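PDB 1Q42: mRNA transport regulator MTR2 from Candida albicans, which takes part in the transport of mRNA from the nucleus to the cytoplasm and interacts with MEX67. Local coordinates for residues Asn54-Ser57 with Tyr58-Leu62; Leu89-Gln92 with Lys93-Gln97; Gly133-Arg136 with Leu137-Ala141. All blocks are in the same frame, centred on the assembly; numbering follows the deposited sequence.

Contact 1. Residues Asn54-Ser57 with Tyr58-Leu62; sequences NVES and YATQL
Two donors of Thr60 converge on the carbonyl oxygen of Glu56. The backbone N of Thr60 lies 3.1 Å from Glu56 O and the hydroxyl OG1 of Thr60 lies 3.0 Å from the same atom, and they reach it from opposite faces of the carbonyl plane. The hydroxyl can do this because OG1 sits between its own backbone N and carbonyl carbon (chi1 59°), bent back over the preceding turn. The methyl CG2 of Thr60 meanwhile passes across the CG methylene of Glu56.

One residue earlier in the same turn, Ala59 N gives a nearly straight bond of 2.9 Å to Val55 O. Tyr58 N is served less well: its bonds to Asn54 O and Val55 O are both weak. This is the short helix 55-59 of the NTF2-like fold, and Asn54 is its N-cap. The amide oxygen OD1 of Asn54 accepts from Ser57 N at 3.2 Å, the donor standing above the amide plane, while Ser57 OG turns back to donate to Asn54 O.

At the other end, where the chain leaves through a type I turn from Ala59 to Leu62, Ser57 O is taken by a side chain. The extended Gln61 brings NE2 to 2.7 Å from Ser57 O, with the acceptor close to the amide plane and the N-H pointing well at it (160°). Tyr58 departs from this polar surface: its ring runs inward and makes a T-shaped (edge-to-face) pair with that of Tyr44, and its OH bonds Leu42 O and Arg136 NH1.

Contact 2. Residues Leu89-Gln92 with Lys93-Gln97; sequences LQFQ and KKWLQ
Trp95 CB rests over one face of the Phe91 ring, 4.2 Å from the ring centroid, in a CH-pi contact one helical turn apart. Phe91 CZ is the ring atom that comes nearest, 3.9 Å from Trp95 CB. Both side chains leave the backbone with CG anti to N (chi1 171° for Phe91, -170° for Trp95), which sends them the same way along one flank of helix 87-96. The phenyl and the five-membered ring of the indole are only 15° from parallel, but slid apart until they barely overlap. Around this close-packed flank, Phe91 meets Ile72 and Val74 of the sheet, while Trp95 makes an edge-to-face pair with Tyr188 and donates through NE1 to Leu40 O.

Between the same two residues the backbone bond from Trp95 N to Phe91 O, 2.8 Å, continues the regular helical ladder. The outward flank is looser. Lys93 lays its CG alongside Leu89 CD1 at 4.2 Å before its NZ goes to a salt bridge with Glu85. Gln90 and Lys94 meet through a water that donates to Gln90 OE1 at 2.7 Å and accepts only weakly from Lys94 NZ, while Gln90 NE2 bonds Ile80 O.

The helix is thus amphipathic: aromatic carbon faces the sheet, and the lysine ammonium groups, probably charged, stay at the surface, where a carboxylate and water can meet them.

Contact 3. Residues Gly133-Arg136 with Leu137-Ala141; sequences GRNR and LGESA
Leu137 N gives a bent bond (130°) of 2.9 Å to Asn135 OD1, from above the plane of the amide. With chi1 at 69° the Asn135 amide folds back over its own backbone and into the turn. The isobutyl group of Leu137 packs instead against Val55 and Tyr58 of helix 55-59.

Gly138 closes the type I turn, its N 3.1 Å from Asn135 O, and its positive phi suits a residue without a side chain. Its carbonyl oxygen meets Arg134 CD at 3.5 Å.

Glu139 grips Asn135 at three points. Its N donates to Asn135 OD1 at 3.1 Å, from the face of the amide opposite to Leu137 N. Its O accepts from Asn135 N at 3.0 Å. Asn135 ND2 meets Glu139 OE2 along an almost straight N-H (174°), on the anti side and somewhat out of the carboxylate plane.

Ser140 places OG beside Arg134 CG. With Asn135 OD1 taking the N-H groups of both Leu137 and Glu139, the arrangement is an Asx turn laid over a type I beta turn, with the Asn135 N to Glu139 O bond and Gly138 at positive phi as in a type I turn with a G1 bulge, in the long loop between strands 118-129 and 164-173.

Along the chain the three contacts come in series. Contacts 1 and 2 belong to helices 55-59 and 87-96, with centres about 10 Å apart; contact 3 lies in the loop between strands 118-129 and 164-173, its centre about 15 Å from that of contact 1 and 16 Å from that of contact 2. Gln92 NE2 of helix 87-96 probably donates to Leu62 O in the turn that follows helix 55-59, and Val55 packs on Leu96. The loop reaches both: Leu137 touches the first helix, while Arg136 packs beside Trp95 of the second. Two helices and a loop far along the sequence are thereby drawn together within the NTF2-like fold.

Contact 1. Residues Asn54-Ser57 with Tyr58-Leu62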
loop_
_atom_site.group_PDB
_atom_site.type_symbol
_atom_site.label_atom_id
_atom_site.label_comp_id
_atom_site.label_asym_id
_atom_site.label_seq_id
_atom_site.Cartn_x
_atom_site.Cartn_y
_atom_site.Cartn_z
ATOM N N ASN A 54 -13.603 -9.323 -11.559
ATOM C CA ASN A 54 -14.225 -8.689 -10.407
ATOM C C ASN A 54 -13.289 -7.590 -9.895
ATOM O O ASN A 54 -12.427 -7.847 -9.052
ATOM C CB ASN A 54 -14.471 -9.740 -9.319
ATOM C CG ASN A 54 -15.333 -9.231 -8.172
ATOM O OD1 ASN A 54 -15.556 -8.025 -8.008
ATOM N ND2 ASN A 54 -15.828 -10.166 -7.361
ATOM N N VAL A 55 -13.450 -6.380 -10.428
ATOM C CA VAL A 55 -12.533 -5.282 -10.106
ATOM C C VAL A 55 -12.664 -4.886 -8.640
ATOM O O VAL A 55 -11.663 -4.604 -7.981
ATOM C CB VAL A 55 -12.758 -4.033 -11.001
ATOM C CG1 VAL A 55 -11.728 -2.950 -10.674
ATOM C CG2 VAL A 55 -12.684 -4.410 -12.477
ATOM N N GLU A 56 -13.891 -4.874 -8.134
ATOM C CA GLU A 56 -14.141 -4.469 -6.758
ATOM C C GLU A 56 -13.461 -5.378 -5.747
ATOM O O GLU A 56 -12.876 -4.885 -4.779
ATOM C CB GLU A 56 -15.645 -4.409 -6.460
ATOM C CG GLU A 56 -15.985 -3.918 -5.053
ATOM C CD GLU A 56 -17.470 -3.638 -4.874
ATOM O OE1 GLU A 56 -18.284 -4.353 -5.490
ATOM O OE2 GLU A 56 -17.833 -2.707 -4.128
ATOM N N SER A 57 -13.536 -6.693 -5.961
ATOM C CA SER A 57 -13.012 -7.656 -4.987
ATOM C C SER A 57 -11.483 -7.625 -4.920
ATOM O O SER A 57 -10.901 -7.979 -3.894
ATOM C CB SER A 57 -13.501 -9.079 -5.281
ATOM O OG SER A 57 -12.818 -9.673 -6.364
ATOM N N TYR A 58 -10.854 -7.214 -6.013
ATOM C CA TYR A 58 -9.399 -7.045 -6.054
ATOM C C TYR A 58 -8.985 -5.704 -5.452
ATOM O O TYR A 58 -8.102 -5.639 -4.599
ATOM C CB TYR A 58 -8.885 -7.116 -7.485
ATOM C CG TYR A 58 -7.420 -6.768 -7.637
ATOM C CD1 TYR A 58 -6.428 -7.636 -7.191
ATOM C CD2 TYR A 58 -7.031 -5.579 -8.241
ATOM C CE1 TYR A 58 -5.080 -7.321 -7.325
ATOM C CE2 TYR A 58 -5.683 -5.250 -8.380
ATOM C CZ TYR A 58 -4.713 -6.132 -7.932
ATOM O OH TYR A 58 -3.378 -5.841 -8.051
ATOM N N ALA A 59 -9.595 -4.639 -5.936
ATOM C CA ALA A 59 -9.221 -3.296 -5.520
ATOM C C ALA A 59 -9.387 -3.087 -4.014
ATOM O O ALA A 59 -8.567 -2.407 -3.394
ATOM C CB ALA A 59 -10.013 -2.272 -6.306
ATOM N N THR A 60 -10.421 -3.689 -3.408
ATOM C CA THR A 60 -10.656 -3.508 -1.972
ATOM C C THR A 60 -9.623 -4.210 -1.086
ATOM O O THR A 60 -9.566 -3.962 0.114
ATOM C CB THR A 60 -12.100 -3.911 -1.554
ATOM O OG1 THR A 60 -12.338 -5.277 -1.888
ATOM C CG2 THR A 60 -13.129 -3.127 -2.338
ATOM N N GLN A 61 -8.802 -5.076 -1.664
ATOM C CA GLN A 61 -7.715 -5.716 -0.922
ATOM C C GLN A 61 -6.425 -4.899 -0.937
ATOM O O GLN A 61 -5.514 -5.198 -0.183
ATOM C CB GLN A 61 -7.409 -7.088 -1.506
ATOM C CG GLN A 61 -8.565 -8.057 -1.431
ATOM C CD GLN A 61 -8.242 -9.360 -2.104
ATOM O OE1 GLN A 61 -7.454 -10.159 -1.580
ATOM N NE2 GLN A 61 -8.825 -9.581 -3.279
ATOM N N LEU A 62 -6.349 -3.883 -1.792
ATOM C CA LEU A 62 -5.132 -3.066 -1.910
ATOM C C LEU A 62 -5.047 -2.171 -0.686
ATOM O O LEU A 62 -6.005 -1.463 -0.372
ATOM C CB LEU A 62 -5.159 -2.211 -3.185
ATOM C CG LEU A 62 -5.285 -2.979 -4.517
ATOM C CD1 LEU A 62 -5.527 -2.014 -5.638
ATOM C CD2 LEU A 62 -4.078 -3.843 -4.799
#

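Contact 2. Residues Leu89-Gln92 with Lys93-Gln97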
loop_
_atom_site.group_PDB
_atom_site.type_symbol
_atom_site.label_atom_id
_atom_site.label_comp_id
_atom_site.label_asym_id
_atom_site.label_seq_id
_atom_site.Cartn_x
_atom_site.Cartn_y
_atom_site.Cartn_z
ATOM N N LEU A 89 -11.018 4.414 -0.016
ATOM C CA LEU A 89 -11.564 4.042 -1.332
ATOM C C LEU A 89 -10.907 4.819 -2.446
ATOM O O LEU A 89 -10.528 4.251 -3.466
ATOM C CB LEU A 89 -13.079 4.255 -1.362
ATOM C CG LEU A 89 -13.823 3.963 -2.667
ATOM C CD1 LEU A 89 -13.450 2.588 -3.229
ATOM C CD2 LEU A 89 -15.329 4.057 -2.435
ATOM N N GLN A 90 -10.762 6.126 -2.269
ATOM C CA GLN A 90 -10.066 6.935 -3.255
ATOM C C GLN A 90 -8.629 6.453 -3.478
ATOM O O GLN A 90 -8.164 6.418 -4.613
ATOM C CB GLN A 90 -10.063 8.399 -2.862
ATOM C CG GLN A 90 -11.382 9.070 -3.055
ATOM C CD GLN A 90 -11.310 10.523 -2.726
ATOM O OE1 GLN A 90 -10.561 11.272 -3.346
ATOM N NE2 GLN A 90 -12.041 10.922 -1.714
ATOM N N PHE A 91 -7.930 6.089 -2.400
ATOM C CA PHE A 91 -6.566 5.555 -2.540
ATOM C C PHE A 91 -6.569 4.267 -3.340
ATOM O O PHE A 91 -5.718 4.068 -4.226
ATOM C CB PHE A 91 -5.875 5.299 -1.201
ATOM C CG PHE A 91 -4.590 4.558 -1.348
ATOM C CD1 PHE A 91 -3.448 5.223 -1.748
ATOM C CD2 PHE A 91 -4.536 3.191 -1.157
ATOM C CE1 PHE A 91 -2.263 4.537 -1.947
ATOM C CE2 PHE A 91 -3.351 2.506 -1.364
ATOM C CZ PHE A 91 -2.224 3.186 -1.751
ATOM N N GLN A 92 -7.518 3.387 -3.048
ATOM C CA GLN A 92 -7.554 2.095 -3.740
ATOM C C GLN A 92 -7.805 2.293 -5.224
ATOM O O GLN A 92 -7.198 1.612 -6.062
ATOM C CB GLN A 92 -8.622 1.182 -3.143
ATOM C CG GLN A 92 -8.183 0.527 -1.846
ATOM C CD GLN A 92 -9.300 -0.140 -1.061
ATOM O OE1 GLN A 92 -10.483 0.121 -1.281
ATOM N NE2 GLN A 92 -8.919 -1.024 -0.135
ATOM N N LYS A 93 -8.660 3.255 -5.558
ATOM C CA LYS A 93 -8.960 3.544 -6.968
ATOM C C LYS A 93 -7.739 4.138 -7.689
ATOM O O LYS A 93 -7.519 3.889 -8.883
ATOM C CB LYS A 93 -10.142 4.498 -7.064
ATOM C CG LYS A 93 -11.471 3.863 -6.748
ATOM C CD LYS A 93 -12.614 4.875 -6.912
ATOM C CE LYS A 93 -13.348 4.732 -8.221
ATOM N NZ LYS A 93 -14.725 5.329 -8.152
ATOM N N LYS A 94 -6.942 4.911 -6.960
ATOM C CA LYS A 94 -5.733 5.517 -7.505
ATOM C C LYS A 94 -4.681 4.457 -7.715
ATOM O O LYS A 94 -4.023 4.421 -8.753
ATOM C CB LYS A 94 -5.162 6.573 -6.547
ATOM C CG LYS A 94 -5.805 7.938 -6.685
ATOM C CD LYS A 94 -5.349 8.877 -5.563
ATOM C CE LYS A 94 -4.973 10.246 -6.097
ATOM N NZ LYS A 94 -6.175 11.033 -6.477
ATOM N N TRP A 95 -4.490 3.625 -6.697
ATOM C CA TRP A 95 -3.416 2.603 -6.717
ATOM C C TRP A 95 -3.706 1.533 -7.761
ATOM O O TRP A 95 -2.789 1.014 -8.423
ATOM C CB TRP A 95 -3.210 1.984 -5.311
ATOM C CG TRP A 95 -1.997 1.128 -5.250
ATOM C CD1 TRP A 95 -1.947 -0.235 -5.223
ATOM C CD2 TRP A 95 -0.637 1.579 -5.279
ATOM N NE1 TRP A 95 -0.637 -0.660 -5.247
ATOM C CE2 TRP A 95 0.188 0.433 -5.264
ATOM C CE3 TRP A 95 -0.027 2.841 -5.293
ATOM C CZ2 TRP A 95 1.590 0.506 -5.268
ATOM C CZ3 TRP A 95 1.369 2.914 -5.302
ATOM C CH2 TRP A 95 2.161 1.754 -5.285
ATOM N N LEU A 96 -4.987 1.247 -7.956
ATOM C CA LEU A 96 -5.442 0.276 -8.946
ATOM C C LEU A 96 -4.941 0.598 -10.357
ATOM O O LEU A 96 -4.708 -0.320 -11.175
ATOM C CB LEU A 96 -6.977 0.240 -8.929
ATOM C CG LEU A 96 -7.661 -0.618 -9.991
ATOM C CD1 LEU A 96 -7.382 -2.077 -9.720
ATOM C CD2 LEU A 96 -9.151 -0.313 -9.973
ATOM N N GLN A 97 -4.790 1.890 -10.651
ATOM C CA GLN A 97 -4.347 2.336 -11.977
ATOM C C GLN A 97 -2.835 2.210 -12.227
ATOM O O GLN A 97 -2.389 2.350 -13.370
ATOM C CB GLN A 97 -4.804 3.771 -12.264
ATOM C CG GLN A 97 -6.309 4.015 -12.169
ATOM C CD GLN A 97 -7.147 3.006 -12.957
ATOM O OE1 GLN A 97 -7.034 2.922 -14.175
ATOM N NE2 GLN A 97 -7.982 2.238 -12.251
HETATM O O HOH W 1 -9.300 10.565 -5.598
#

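Contact 3. Residues Gly133-Arg136 with Leu137-Ala141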
loop_
_atom_site.group_PDB
_atom_site.type_symbol
_atom_site.label_atom_id
_atom_site.label_comp_id
_atom_site.label_asym_id
_atom_site.label_seq_id
_atom_site.Cartn_x
_atom_site.Cartn_y
_atom_site.Cartn_z
ATOM N N GLY A 133 3.042 -3.596 -20.303
ATOM C CA GLY A 133 1.937 -2.905 -20.942
ATOM C C GLY A 133 0.587 -3.376 -20.434
ATOM O O GLY A 133 -0.444 -2.784 -20.763
ATOM N N ARG A 134 0.578 -4.445 -19.641
ATOM C CA ARG A 134 -0.653 -4.939 -19.034
ATOM C C ARG A 134 -0.956 -4.187 -17.731
ATOM O O ARG A 134 -0.038 -3.814 -16.992
ATOM C CB ARG A 134 -0.539 -6.435 -18.744
ATOM C CG ARG A 134 -0.515 -7.299 -20.010
ATOM C CD ARG A 134 -0.609 -8.774 -19.724
ATOM N NE ARG A 134 0.519 -9.241 -18.924
ATOM C CZ ARG A 134 1.761 -9.391 -19.370
ATOM N NH1 ARG A 134 2.700 -9.820 -18.547
ATOM N NH2 ARG A 134 2.086 -9.129 -20.637
ATOM N N ASN A 135 -2.244 -3.969 -17.466
ATOM C CA ASN A 135 -2.692 -3.407 -16.189
ATOM C C ASN A 135 -2.791 -4.522 -15.140
ATOM O O ASN A 135 -2.362 -5.651 -15.400
ATOM C CB ASN A 135 -4.001 -2.616 -16.353
ATOM C CG ASN A 135 -5.206 -3.496 -16.664
ATOM O OD1 ASN A 135 -5.184 -4.708 -16.442
ATOM N ND2 ASN A 135 -6.271 -2.880 -17.164
ATOM N N ARG A 136 -3.328 -4.217 -13.957
ATOM C CA ARG A 136 -3.317 -5.186 -12.864
ATOM C C ARG A 136 -4.331 -6.301 -13.036
ATOM O O ARG A 136 -4.249 -7.305 -12.350
ATOM C CB ARG A 136 -3.531 -4.507 -11.506
ATOM C CG ARG A 136 -2.296 -3.806 -11.006
ATOM C CD ARG A 136 -2.595 -2.856 -9.842
ATOM N NE ARG A 136 -1.385 -2.246 -9.308
ATOM C CZ ARG A 136 -0.729 -2.647 -8.242
ATOM N NH1 ARG A 136 -1.097 -3.735 -7.576
ATOM N NH2 ARG A 136 0.361 -1.967 -7.856
ATOM N N LEU A 137 -5.283 -6.115 -13.939
ATOM C CA LEU A 137 -6.220 -7.177 -14.291
ATOM C C LEU A 137 -5.756 -7.975 -15.516
ATOM O O LEU A 137 -6.497 -8.811 -16.017
ATOM C CB LEU A 137 -7.606 -6.585 -14.534
ATOM C CG LEU A 137 -8.191 -5.741 -13.397
ATOM C CD1 LEU A 137 -9.565 -5.236 -13.797
ATOM C CD2 LEU A 137 -8.266 -6.497 -12.079
ATOM N N GLY A 138 -4.531 -7.717 -15.985
ATOM C CA GLY A 138 -3.925 -8.477 -17.068
ATOM C C GLY A 138 -4.335 -8.058 -18.471
ATOM O O GLY A 138 -4.099 -8.795 -19.435
ATOM N N GLU A 139 -4.912 -6.868 -18.595
ATOM C CA GLU A 139 -5.490 -6.395 -19.850
ATOM C C GLU A 139 -4.553 -5.415 -20.549
ATOM O O GLU A 139 -3.922 -4.589 -19.900
ATOM C CB GLU A 139 -6.838 -5.716 -19.581
ATOM C CG GLU A 139 -7.834 -6.590 -18.829
ATOM C CD GLU A 139 -8.915 -5.793 -18.118
ATOM O OE1 GLU A 139 -9.899 -6.415 -17.656
ATOM O OE2 GLU A 139 -8.797 -4.551 -18.023
ATOM N N SER A 140 -4.471 -5.504 -21.875
ATOM C CA SER A 140 -3.580 -4.636 -22.645
ATOM C C SER A 140 -4.321 -3.378 -23.106
ATOM O O SER A 140 -4.487 -2.436 -22.323
ATOM C CB SER A 140 -2.958 -5.402 -23.821
ATOM O OG SER A 140 -1.885 -6.208 -23.371
ATOM N N ALA A 141 -4.786 -3.368 -24.356
ATOM C CA ALA A 141 -5.400 -2.179 -24.948
ATOM C C ALA A 141 -5.936 -2.474 -26.348
ATOM O O ALA A 141 -5.307 -3.193 -27.124
ATOM C CB ALA A 141 -4.391 -1.024 -24.998
#